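Local coordinates for protein fusolin (Unidentified entomopoxvirus, PDB 4YN2) that builds the crystalline spindles of an insect poxvirus that enhance its virulence, and probably attacks chitin as a lytic polysaccharide monooxygenase, at residues Q64-A69 / C137-H142; P74-K79 / P144-V149; L191-T196 / V210-L215. One frame throughout, in Å; residues are numbered along the deposited sequence.

Contact 1 (Q64-A69 / C137-H142); sequences QDNEYA and CPTAVH. With ZN (zinc ion), chain C.
The amide of Asn66 and the hydroxyl of Thr139 meet in one nearly planar contact: OG1 lies only 14° out of the amide plane, approached by ND2. Two further flat groups lie nearby. The imidazole of His142 carries Ala140 O over the centre of one face, 4.1 Å above its plane, while its NE2 holds the zinc ion at 1.9 Å. The phenol ring of Tyr68 meets Gln64 C at its edge, in plane.

A single hydrogen bond joins the segments, from Asn66 ND2 to Thr139 OG1 (3.1 Å, 158° at the hydrogen). The two side chains cross at about a right angle, and beside the hydrogen bond the methyl CG2 of Thr139 lies 4.1 Å from Asn66 CB. CG of Asn66 (chi1 69°) and OG1 of Thr139 each stand between their backbone N and carbonyl carbon, which turns the amide and hydroxyl toward one another. The turn that presents Asn66 is a type I beta turn from Gln64 to Glu67, closed by Glu67 N on Gln64 O at 3.0 Å. Glu67 OE1 in turn accepts a hydrogen bond from NE2 of His1, the residue that shares the zinc with His142; a metal held by the N-terminal histidine and a second one is the histidine brace of lytic polysaccharide monooxygenases, with zinc here in place of the copper of active members.

This small surface bridge therefore ties the loop between helix 51-63 and strand 69-71 to the loop leaving strand 129-138, with strand 2-6 beside both: Asn66 touches Tyr3, and Cys137 pairs with it through the backbone.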
loop_
_atom_site.group_PDB
_atom_site.type_symbol
_atom_site.label_atom_id
_atom_site.label_comp_id
_atom_site.label_asym_id
_atom_site.label_seq_id
_atom_site.Cartn_x
_atom_site.Cartn_y
_atom_site.Cartn_z
ATOM N N GLN A 64 -13.940 -6.427 7.951
ATOM C CA GLN A 64 -14.032 -5.037 8.374
ATOM C C GLN A 64 -13.115 -4.119 7.558
ATOM O O GLN A 64 -12.582 -3.174 8.114
ATOM C CB GLN A 64 -13.684 -4.930 9.863
ATOM C CG GLN A 64 -14.564 -5.746 10.784
ATOM C CD GLN A 64 -16.003 -5.355 10.678
ATOM O OE1 GLN A 64 -16.797 -6.053 10.064
ATOM N NE2 GLN A 64 -16.355 -4.208 11.227
ATOM N N ASP A 65 -13.031 -4.315 6.236
ATOM C CA ASP A 65 -12.191 -3.506 5.334
ATOM C C ASP A 65 -12.619 -2.035 5.286
ATOM O O ASP A 65 -11.761 -1.161 5.106
ATOM C CB ASP A 65 -12.167 -4.099 3.916
ATOM C CG ASP A 65 -13.512 -4.341 3.228
ATOM O OD1 ASP A 65 -14.561 -3.973 3.811
ATOM O OD2 ASP A 65 -13.510 -4.895 2.104
ATOM N N ASN A 66 -13.908 -1.752 5.533
ATOM C CA ASN A 66 -14.428 -0.382 5.579
ATOM C C ASN A 66 -14.403 0.221 7.010
ATOM O O ASN A 66 -14.893 1.330 7.192
ATOM C CB ASN A 66 -15.849 -0.308 5.011
ATOM C CG ASN A 66 -16.912 -0.982 5.848
ATOM O OD1 ASN A 66 -16.639 -1.903 6.614
ATOM N ND2 ASN A 66 -18.149 -0.540 5.723
ATOM N N GLU A 67 -13.853 -0.495 8.017
ATOM C CA GLU A 67 -13.802 -0.002 9.385
ATOM C C GLU A 67 -12.372 -0.092 9.971
ATOM O O GLU A 67 -12.186 -0.490 11.119
ATOM C CB GLU A 67 -14.819 -0.737 10.271
ATOM C CG GLU A 67 -15.139 0.018 11.557
ATOM C CD GLU A 67 -16.210 -0.622 12.408
ATOM O OE1 GLU A 67 -17.292 -0.010 12.562
ATOM O OE2 GLU A 67 -15.985 -1.756 12.882
ATOM N N TYR A 68 -11.373 0.371 9.210
ATOM C CA TYR A 68 -9.994 0.482 9.707
ATOM C C TYR A 68 -9.979 1.831 10.338
ATOM O O TYR A 68 -9.639 2.820 9.703
ATOM C CB TYR A 68 -8.955 0.296 8.599
ATOM C CG TYR A 68 -8.606 -1.158 8.375
ATOM C CD1 TYR A 68 -9.596 -2.129 8.298
ATOM C CD2 TYR A 68 -7.282 -1.582 8.371
ATOM C CE1 TYR A 68 -9.279 -3.482 8.167
ATOM C CE2 TYR A 68 -6.952 -2.926 8.212
ATOM C CZ TYR A 68 -7.955 -3.874 8.092
ATOM O OH TYR A 68 -7.622 -5.202 7.943
ATOM N N ALA A 69 -10.540 1.884 11.547
ATOM C CA ALA A 69 -10.847 3.120 12.231
ATOM C C ALA A 69 -10.316 3.178 13.621
ATOM O O ALA A 69 -9.986 2.164 14.215
ATOM C CB ALA A 69 -12.353 3.288 12.282
ATOM N N CYS A 137 -13.723 5.437 -1.267
ATOM C CA CYS A 137 -15.009 4.779 -1.433
ATOM C C CYS A 137 -15.756 4.797 -0.118
ATOM O O CYS A 137 -15.455 3.975 0.745
ATOM C CB CYS A 137 -14.797 3.354 -1.939
ATOM S SG CYS A 137 -16.317 2.501 -2.414
ATOM N N PRO A 138 -16.698 5.740 0.085
ATOM C CA PRO A 138 -17.396 5.800 1.361
ATOM C C PRO A 138 -18.596 4.869 1.390
ATOM O O PRO A 138 -19.368 4.850 0.454
ATOM C CB PRO A 138 -17.837 7.264 1.433
ATOM C CG PRO A 138 -18.119 7.630 0.022
ATOM C CD PRO A 138 -17.195 6.788 -0.834
ATOM N N THR A 139 -18.778 4.135 2.467
ATOM C CA THR A 139 -19.942 3.273 2.596
ATOM C C THR A 139 -21.048 4.101 3.337
ATOM O O THR A 139 -22.221 3.749 3.265
ATOM C CB THR A 139 -19.516 1.945 3.197
ATOM O OG1 THR A 139 -18.947 2.153 4.476
ATOM C CG2 THR A 139 -18.478 1.238 2.302
ATOM N N ALA A 140 -20.670 5.240 3.952
ATOM C CA ALA A 140 -21.576 6.208 4.583
ATOM C C ALA A 140 -21.038 7.627 4.350
ATOM O O ALA A 140 -19.823 7.818 4.321
ATOM C CB ALA A 140 -21.696 5.930 6.068
ATOM N N VAL A 141 -21.924 8.603 4.163
ATOM C CA VAL A 141 -21.529 9.996 3.954
ATOM C C VAL A 141 -21.353 10.636 5.325
ATOM O O VAL A 141 -22.348 10.855 6.012
ATOM C CB VAL A 141 -22.582 10.743 3.095
ATOM C CG1 VAL A 141 -22.270 12.235 2.985
ATOM C CG2 VAL A 141 -22.698 10.101 1.715
ATOM N N HIS A 142 -20.101 10.921 5.726
ATOM C CA HIS A 142 -19.790 11.573 7.004
ATOM C C HIS A 142 -19.222 12.946 6.764
ATOM O O HIS A 142 -18.106 13.078 6.271
ATOM C CB HIS A 142 -18.779 10.769 7.838
ATOM C CG HIS A 142 -19.173 9.369 8.146
ATOM N ND1 HIS A 142 -20.468 9.032 8.482
ATOM C CD2 HIS A 142 -18.394 8.268 8.246
ATOM C CE1 HIS A 142 -20.449 7.728 8.699
ATOM N NE2 HIS A 142 -19.212 7.236 8.600
HETATM ZN ZN ZN C . -18.601 5.485 9.091
#

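Contact 2 (P74-K79 / P144-V149); sequences PDYWDK and PSYYEV. With NAG (2-acetamido-2-deoxy-beta-D-glucopyranose), chain B; NAG (2-acetamido-2-deoxy-beta-D-glucopyranose), chain D; BMA (beta-D-mannopyranose), chain E.
Tyr146 points its hydroxyl at the edge of the Tyr76 ring, where the loop before helix 79-86 meets strand 145-152 of the lytic polysaccharide monooxygenase beta sandwich, beside a bound glycan. Tyr146 OH comes to 3.5 Å from Tyr76 CD1, near the ring plane, and the two CE1 atoms of Tyr76 and Tyr146 lie 3.9 Å apart. The phenols cross obliquely, each with its edge toward the other. With CG of Tyr76 between backbone N and carbonyl carbon (chi1 59°), the ring is turned toward Tyr146 and the sugar: its OH donates to O7 of the chain B N-acetylglucosamine at 3.1 Å.

Next to this pair the mannose and the chain B N-acetylglucosamine lie over one face of Trp77. C5 of the mannose sits 3.7 Å above the indole, offset toward the rim; Asp75 CA supports the opposite face at the same height, so the ring is sandwiched between the glycan and its own type I turn, Asp75 to Asp78. The chain D sugar probably begins the glycan at Asn173, whose sequence fits an N-glycosylation site.

Further out, Arg211 positions both sides. Its NH2 bonds to Tyr76 O, and its NH1 forms a salt bridge with Glu148 OE1, which Tyr150 OH also reaches. At the edge of the Tyr146 ring, Glu148 OE2 accepts an almost straight hydrogen bond (170°) from N2 of the chain D N-acetylglucosamine at 2.7 Å.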
loop_
_atom_site.group_PDB
_atom_site.type_symbol
_atom_site.label_atom_id
_atom_site.label_comp_id
_atom_site.label_asym_id
_atom_site.label_seq_id
_atom_site.Cartn_x
_atom_site.Cartn_y
_atom_site.Cartn_z
ATOM N N PRO A 74 -12.891 14.470 21.009
ATOM C CA PRO A 74 -12.998 15.868 20.547
ATOM C C PRO A 74 -11.698 16.535 20.088
ATOM O O PRO A 74 -11.761 17.492 19.319
ATOM C CB PRO A 74 -13.549 16.614 21.779
ATOM C CG PRO A 74 -14.058 15.595 22.681
ATOM C CD PRO A 74 -13.327 14.330 22.414
ATOM N N ASP A 75 -10.542 16.061 20.567
ATOM C CA ASP A 75 -9.233 16.636 20.233
ATOM C C ASP A 75 -8.522 15.818 19.121
ATOM O O ASP A 75 -7.317 15.598 19.176
ATOM C CB ASP A 75 -8.358 16.738 21.498
ATOM C CG ASP A 75 -8.090 15.417 22.185
ATOM O OD1 ASP A 75 -8.984 14.536 22.148
ATOM O OD2 ASP A 75 -6.998 15.272 22.789
ATOM N N TYR A 76 -9.274 15.453 18.073
ATOM C CA TYR A 76 -8.790 14.743 16.874
ATOM C C TYR A 76 -7.726 15.560 16.104
ATOM O O TYR A 76 -7.001 15.007 15.289
ATOM C CB TYR A 76 -9.975 14.407 15.928
ATOM C CG TYR A 76 -10.737 15.626 15.468
ATOM C CD1 TYR A 76 -10.245 16.435 14.456
ATOM C CD2 TYR A 76 -11.896 16.035 16.123
ATOM C CE1 TYR A 76 -10.868 17.627 14.116
ATOM C CE2 TYR A 76 -12.546 17.214 15.770
ATOM C CZ TYR A 76 -12.034 18.005 14.761
ATOM O OH TYR A 76 -12.676 19.173 14.429
ATOM N N TRP A 77 -7.714 16.880 16.304
ATOM C CA TRP A 77 -6.777 17.825 15.679
ATOM C C TRP A 77 -5.422 17.873 16.404
ATOM O O TRP A 77 -4.494 18.478 15.879
ATOM C CB TRP A 77 -7.381 19.261 15.643
ATOM C CG TRP A 77 -8.009 19.707 16.927
ATOM C CD1 TRP A 77 -9.336 19.661 17.237
ATOM C CD2 TRP A 77 -7.332 20.102 18.131
ATOM N NE1 TRP A 77 -9.524 19.962 18.564
ATOM C CE2 TRP A 77 -8.318 20.289 19.123
ATOM C CE3 TRP A 77 -5.995 20.399 18.446
ATOM C CZ2 TRP A 77 -8.004 20.687 20.423
ATOM C CZ3 TRP A 77 -5.688 20.804 19.732
ATOM C CH2 TRP A 77 -6.685 20.951 20.701
ATOM N N ASP A 78 -5.327 17.317 17.626
ATOM C CA ASP A 78 -4.109 17.336 18.439
ATOM C C ASP A 78 -3.161 16.250 17.924
ATOM O O ASP A 78 -3.415 15.066 18.132
ATOM C CB ASP A 78 -4.486 17.140 19.923
ATOM C CG ASP A 78 -3.341 17.169 20.917
ATOM O OD1 ASP A 78 -2.220 16.811 20.537
ATOM O OD2 ASP A 78 -3.592 17.465 22.092
ATOM N N LYS A 79 -2.086 16.668 17.234
ATOM C CA LYS A 79 -1.110 15.773 16.599
ATOM C C LYS A 79 -0.486 14.778 17.584
ATOM O O LYS A 79 -0.382 13.605 17.241
ATOM C CB LYS A 79 0.006 16.564 15.888
ATOM N N PRO A 144 -19.327 17.023 8.786
ATOM C CA PRO A 144 -18.024 17.532 8.344
ATOM C C PRO A 144 -16.882 16.523 8.550
ATOM O O PRO A 144 -16.856 15.767 9.524
ATOM C CB PRO A 144 -17.848 18.787 9.200
ATOM C CG PRO A 144 -18.592 18.483 10.455
ATOM C CD PRO A 144 -19.803 17.734 9.987
ATOM N N SER A 145 -15.941 16.522 7.614
ATOM C CA SER A 145 -14.763 15.667 7.665
ATOM C C SER A 145 -13.678 16.234 6.762
ATOM O O SER A 145 -13.952 17.099 5.939
ATOM C CB SER A 145 -15.124 14.245 7.238
ATOM O OG SER A 145 -15.547 14.226 5.884
ATOM N N TYR A 146 -12.453 15.751 6.906
ATOM C CA TYR A 146 -11.350 16.165 6.040
ATOM C C TYR A 146 -10.418 14.993 5.828
ATOM O O TYR A 146 -10.500 13.987 6.536
ATOM C CB TYR A 146 -10.591 17.390 6.593
ATOM C CG TYR A 146 -9.925 17.168 7.926
ATOM C CD1 TYR A 146 -10.643 17.265 9.105
ATOM C CD2 TYR A 146 -8.559 16.927 8.014
ATOM C CE1 TYR A 146 -10.041 17.051 10.338
ATOM C CE2 TYR A 146 -7.941 16.730 9.242
ATOM C CZ TYR A 146 -8.682 16.816 10.409
ATOM O OH TYR A 146 -8.106 16.636 11.643
ATOM N N TYR A 147 -9.582 15.110 4.803
ATOM C CA TYR A 147 -8.640 14.079 4.414
ATOM C C TYR A 147 -7.214 14.534 4.563
ATOM O O TYR A 147 -6.889 15.629 4.135
ATOM C CB TYR A 147 -8.862 13.701 2.943
ATOM C CG TYR A 147 -10.061 12.818 2.722
ATOM C CD1 TYR A 147 -11.332 13.357 2.585
ATOM C CD2 TYR A 147 -9.930 11.437 2.669
ATOM C CE1 TYR A 147 -12.440 12.546 2.371
ATOM C CE2 TYR A 147 -11.032 10.615 2.471
ATOM C CZ TYR A 147 -12.289 11.170 2.334
ATOM O OH TYR A 147 -13.368 10.356 2.118
ATOM N N GLU A 148 -6.362 13.681 5.133
ATOM C CA GLU A 148 -4.926 13.886 5.165
ATOM C C GLU A 148 -4.312 12.749 4.418
ATOM O O GLU A 148 -4.776 11.613 4.559
ATOM C CB GLU A 148 -4.363 13.949 6.588
ATOM C CG GLU A 148 -4.844 15.137 7.399
ATOM C CD GLU A 148 -4.439 15.072 8.855
ATOM O OE1 GLU A 148 -3.973 13.999 9.301
ATOM O OE2 GLU A 148 -4.584 16.095 9.558
ATOM N N VAL A 149 -3.291 13.032 3.614
ATOM C CA VAL A 149 -2.540 12.003 2.917
ATOM C C VAL A 149 -1.095 12.174 3.297
ATOM O O VAL A 149 -0.568 13.287 3.233
ATOM C CB VAL A 149 -2.715 12.009 1.382
ATOM C CG1 VAL A 149 -2.048 10.789 0.766
ATOM C CG2 VAL A 149 -4.189 12.051 1.001
HETATM C C1 NAG B . -6.904 22.295 12.778
HETATM C C2 NAG B . -8.172 22.409 13.621
HETATM C C3 NAG B . -7.986 23.527 14.646
HETATM C C4 NAG B . -6.705 23.313 15.447
HETATM C C5 NAG B . -5.515 23.182 14.500
HETATM C C6 NAG B . -4.203 22.888 15.189
HETATM C C7 NAG B . -10.359 21.861 12.606
HETATM C C8 NAG B . -11.480 22.374 11.749
HETATM N N2 NAG B . -9.313 22.693 12.765
HETATM O O3 NAG B . -9.114 23.528 15.514
HETATM O O4 NAG B . -6.482 24.432 16.296
HETATM O O5 NAG B . -5.756 22.099 13.593
HETATM O O6 NAG B . -4.162 21.567 15.715
HETATM O O7 NAG B . -10.401 20.753 13.131
HETATM C C1 NAG D . -5.185 19.698 8.548
HETATM C C2 NAG D . -4.281 19.770 9.776
HETATM C C3 NAG D . -5.162 19.963 11.010
HETATM C C4 NAG D . -6.083 21.166 10.830
HETATM C C5 NAG D . -6.858 21.072 9.519
HETATM C C6 NAG D . -7.697 22.297 9.219
HETATM C C7 NAG D . -2.153 18.558 10.082
HETATM C C8 NAG D . -1.503 17.210 10.100
HETATM N N2 NAG D . -3.484 18.562 9.907
HETATM O O3 NAG D . -4.296 20.186 12.115
HETATM O O4 NAG D . -7.028 21.226 11.889
HETATM O O5 NAG D . -5.931 20.909 8.437
HETATM O O6 NAG D . -6.957 23.500 9.314
HETATM O O7 NAG D . -1.510 19.590 10.243
HETATM C C1 BMA E . -6.646 24.266 17.688
HETATM C C2 BMA E . -5.800 25.323 18.398
HETATM C C3 BMA E . -6.027 25.260 19.905
HETATM C C4 BMA E . -7.512 25.349 20.236
HETATM C C5 BMA E . -8.273 24.274 19.465
HETATM C C6 BMA E . -9.771 24.334 19.656
HETATM O O2 BMA E . -6.132 26.616 17.900
HETATM O O3 BMA E . -5.308 26.301 20.559
HETATM O O4 BMA E . -7.702 25.137 21.630
HETATM O O5 BMA E . -8.019 24.411 18.055
HETATM O O6 BMA E . -10.336 25.500 19.072
#

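Contact 3 (L191-T196 / V210-L215); sequences LVYRFT and VRWQRL. With NAG (2-acetamido-2-deoxy-beta-D-glucopyranose), chain B; EDO (1,2-ethanediol), chain F.
Tyr193 and Trp212 supply the aromatic part of this contact, reaching toward each other from facing strands. The closest atoms are Tyr193 CE2 and Trp212 CZ2, 3.7 Å apart, and the phenol and the six-membered indole ring have centroids separated by 5.3 Å with planes inclined at 50°. The side chains cross at about a right angle. CG of Trp212 is anti to the backbone N (chi1 -176°), which carries the benzo part of the indole across to Tyr193. Its further aromatic neighbours include Tyr147, stacked on it, and Phe136.

Apolar packing of ring against methyl comes next along the strands and is looser. Phe195 turns its ring edge to Val210, with CZ at 4.5 Å from CG1, and also meets Tyr147.

The polar atoms of the two rings find partners beyond the pair: Tyr193 OH hydrogen-bonds to Glu143 OE1, and Trp212 NE1 to Ser145 OG. Within 210-215, Arg211 NH2 donates to Gln213 OE1 at 2.9 Å from above the carbonyl plane, and Gln213 NE2 reaches Arg214 O at 2.8 Å and Gly219 O as well, which should hold the amide's rotation.

Ligands lie at the periphery. Leu215 CD2 touches O7 of the chain B N-acetylglucosamine at 3.3 Å, and an ethanediol, probably from the crystallisation liquor, is hydrogen-bonded to Thr196 N and OG1.

With 10.1 Å between the CA atoms of Tyr193 and Trp212, the arrangement is that of two sheets meeting through an aromatic core, as in the immunoglobulin-like beta sandwich of lytic polysaccharide monooxygenases.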
loop_
_atom_site.group_PDB
_atom_site.type_symbol
_atom_site.label_atom_id
_atom_site.label_comp_id
_atom_site.label_asym_id
_atom_site.label_seq_id
_atom_site.Cartn_x
_atom_site.Cartn_y
_atom_site.Cartn_z
ATOM N N LEU A 191 -21.616 7.424 -4.649
ATOM C CA LEU A 191 -20.853 8.682 -4.726
ATOM C C LEU A 191 -19.500 8.443 -4.098
ATOM O O LEU A 191 -19.381 7.544 -3.267
ATOM C CB LEU A 191 -21.574 9.818 -3.995
ATOM C CG LEU A 191 -22.875 10.307 -4.608
ATOM C CD1 LEU A 191 -23.625 11.194 -3.626
ATOM C CD2 LEU A 191 -22.632 11.071 -5.900
ATOM N N VAL A 192 -18.490 9.236 -4.470
ATOM C CA VAL A 192 -17.128 9.046 -3.962
ATOM C C VAL A 192 -16.468 10.355 -3.598
ATOM O O VAL A 192 -16.801 11.413 -4.136
ATOM C CB VAL A 192 -16.236 8.297 -4.992
ATOM C CG1 VAL A 192 -16.612 6.824 -5.078
ATOM C CG2 VAL A 192 -16.303 8.943 -6.368
ATOM N N TYR A 193 -15.471 10.260 -2.730
ATOM C CA TYR A 193 -14.630 11.400 -2.397
ATOM C C TYR A 193 -13.437 11.288 -3.306
ATOM O O TYR A 193 -12.639 10.368 -3.144
ATOM C CB TYR A 193 -14.255 11.409 -0.928
ATOM C CG TYR A 193 -15.427 11.722 -0.035
ATOM C CD1 TYR A 193 -15.857 13.030 0.146
ATOM C CD2 TYR A 193 -16.108 10.712 0.631
ATOM C CE1 TYR A 193 -16.932 13.326 0.980
ATOM C CE2 TYR A 193 -17.174 10.996 1.477
ATOM C CZ TYR A 193 -17.573 12.308 1.663
ATOM O OH TYR A 193 -18.662 12.572 2.453
ATOM N N ARG A 194 -13.390 12.134 -4.339
ATOM C CA ARG A 194 -12.349 12.140 -5.368
ATOM C C ARG A 194 -11.506 13.373 -5.198
ATOM O O ARG A 194 -12.060 14.470 -5.123
ATOM C CB ARG A 194 -12.982 12.129 -6.775
ATOM C CG ARG A 194 -13.101 10.771 -7.407
ATOM C CD ARG A 194 -13.337 10.860 -8.905
ATOM N NE ARG A 194 -14.657 11.371 -9.304
ATOM C CZ ARG A 194 -14.900 12.462 -10.038
ATOM N NH1 ARG A 194 -13.907 13.257 -10.423
ATOM N NH2 ARG A 194 -16.143 12.781 -10.368
ATOM N N PHE A 195 -10.181 13.229 -5.145
ATOM C CA PHE A 195 -9.342 14.394 -4.903
ATOM C C PHE A 195 -7.978 14.251 -5.547
ATOM O O PHE A 195 -7.359 13.188 -5.486
ATOM C CB PHE A 195 -9.218 14.682 -3.390
ATOM C CG PHE A 195 -8.855 13.517 -2.493
ATOM C CD1 PHE A 195 -9.762 12.499 -2.247
ATOM C CD2 PHE A 195 -7.671 13.519 -1.775
ATOM C CE1 PHE A 195 -9.444 11.449 -1.395
ATOM C CE2 PHE A 195 -7.360 12.471 -0.912
ATOM C CZ PHE A 195 -8.241 11.437 -0.735
ATOM N N THR A 196 -7.515 15.345 -6.162
ATOM C CA THR A 196 -6.244 15.387 -6.881
ATOM C C THR A 196 -5.131 15.712 -5.910
ATOM O O THR A 196 -5.102 16.802 -5.354
ATOM C CB THR A 196 -6.314 16.372 -8.041
ATOM O OG1 THR A 196 -7.371 15.944 -8.889
ATOM C CG2 THR A 196 -5.030 16.400 -8.854
ATOM N N VAL A 210 -3.633 7.273 4.094
ATOM C CA VAL A 210 -4.783 8.155 3.917
ATOM C C VAL A 210 -5.610 8.127 5.173
ATOM O O VAL A 210 -5.989 7.056 5.640
ATOM C CB VAL A 210 -5.631 7.751 2.679
ATOM C CG1 VAL A 210 -6.798 8.712 2.488
ATOM C CG2 VAL A 210 -4.775 7.686 1.415
ATOM N N ARG A 211 -5.906 9.296 5.704
ATOM C CA ARG A 211 -6.695 9.458 6.910
ATOM C C ARG A 211 -7.935 10.260 6.591
ATOM O O ARG A 211 -7.816 11.387 6.119
ATOM C CB ARG A 211 -5.874 10.157 7.981
ATOM C CG ARG A 211 -6.625 10.466 9.261
ATOM C CD ARG A 211 -5.780 11.340 10.152
ATOM N NE ARG A 211 -6.475 11.638 11.397
ATOM C CZ ARG A 211 -6.237 12.675 12.189
ATOM N NH1 ARG A 211 -5.292 13.554 11.881
ATOM N NH2 ARG A 211 -6.940 12.840 13.304
ATOM N N TRP A 212 -9.110 9.688 6.847
ATOM C CA TRP A 212 -10.385 10.381 6.700
ATOM C C TRP A 212 -10.881 10.649 8.105
ATOM O O TRP A 212 -11.281 9.721 8.796
ATOM C CB TRP A 212 -11.367 9.543 5.896
ATOM C CG TRP A 212 -12.665 10.235 5.619
ATOM C CD1 TRP A 212 -12.884 11.577 5.514
ATOM C CD2 TRP A 212 -13.938 9.611 5.479
ATOM N NE1 TRP A 212 -14.199 11.818 5.228
ATOM C CE2 TRP A 212 -14.873 10.627 5.189
ATOM C CE3 TRP A 212 -14.378 8.284 5.532
ATOM C CZ2 TRP A 212 -16.213 10.358 4.944
ATOM C CZ3 TRP A 212 -15.716 8.019 5.313
ATOM C CH2 TRP A 212 -16.616 9.046 5.016
ATOM N N GLN A 213 -10.803 11.889 8.543
ATOM C CA GLN A 213 -11.137 12.272 9.902
ATOM C C GLN A 213 -12.437 13.041 9.994
ATOM O O GLN A 213 -12.560 14.093 9.379
ATOM C CB GLN A 213 -10.002 13.134 10.448
ATOM C CG GLN A 213 -10.185 13.620 11.893
ATOM C CD GLN A 213 -10.374 12.490 12.862
ATOM O OE1 GLN A 213 -9.549 11.578 12.952
ATOM N NE2 GLN A 213 -11.422 12.533 13.658
ATOM N N ARG A 214 -13.372 12.565 10.816
ATOM C CA ARG A 214 -14.605 13.298 11.073
ATOM C C ARG A 214 -14.348 14.409 12.075
ATOM O O ARG A 214 -13.619 14.188 13.043
ATOM C CB ARG A 214 -15.694 12.386 11.640
ATOM C CG ARG A 214 -16.205 11.344 10.678
ATOM C CD ARG A 214 -17.234 10.404 11.304
ATOM N NE ARG A 214 -18.417 11.106 11.835
ATOM C CZ ARG A 214 -19.660 10.626 11.884
ATOM N NH1 ARG A 214 -19.937 9.420 11.402
ATOM N NH2 ARG A 214 -20.641 11.361 12.393
ATOM N N LEU A 215 -14.970 15.580 11.869
ATOM C CA LEU A 215 -14.857 16.708 12.789
ATOM C C LEU A 215 -16.085 16.737 13.689
ATOM O O LEU A 215 -17.027 17.486 13.441
ATOM C CB LEU A 215 -14.708 18.045 12.057
ATOM C CG LEU A 215 -13.628 18.118 10.968
ATOM C CD1 LEU A 215 -14.243 18.358 9.678
ATOM C CD2 LEU A 215 -12.673 19.247 11.198
HETATM C C1 NAG B . -6.904 22.295 12.778
HETATM C C2 NAG B . -8.172 22.409 13.621
HETATM C C3 NAG B . -7.986 23.527 14.646
HETATM C C4 NAG B . -6.705 23.313 15.447
HETATM C C5 NAG B . -5.515 23.182 14.500
HETATM C C6 NAG B . -4.203 22.888 15.189
HETATM C C7 NAG B . -10.359 21.861 12.606
HETATM C C8 NAG B . -11.480 22.374 11.749
HETATM N N2 NAG B . -9.313 22.693 12.765
HETATM O O3 NAG B . -9.114 23.528 15.514
HETATM O O4 NAG B . -6.482 24.432 16.296
HETATM O O5 NAG B . -5.756 22.099 13.593
HETATM O O6 NAG B . -4.162 21.567 15.715
HETATM O O7 NAG B . -10.401 20.753 13.131
HETATM C C1 EDO F . -11.072 16.797 -7.915
HETATM O O1 EDO F . -10.061 15.808 -8.134
HETATM C C2 EDO F . -10.910 17.459 -6.522
HETATM O O2 EDO F . -9.528 17.589 -6.177
#

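How the contacts relate
The three contacts lie on the same side of the chain's centre, within its lytic polysaccharide monooxygenase region. Along the chain, contacts 1 and 2 interleave, their second segments following one another from strand 129-138 into strand 145-152, and contact 3 comes after both. Its centre lies 10 Å from contact 1 and 11 Å from contact 2, whose own centres are 16 Å apart. Contact 3 shares the four-stranded sheet with contact 1, through neighbouring strands 129-138 and 191-200, and the mixed sheet with contact 2, through 145-152 and 206-214. Contact 3 thus adjoins both the metal site, the Trp212 side chain lying about 5 Å from the zinc ion, and the glycan, which contact 2 also touches.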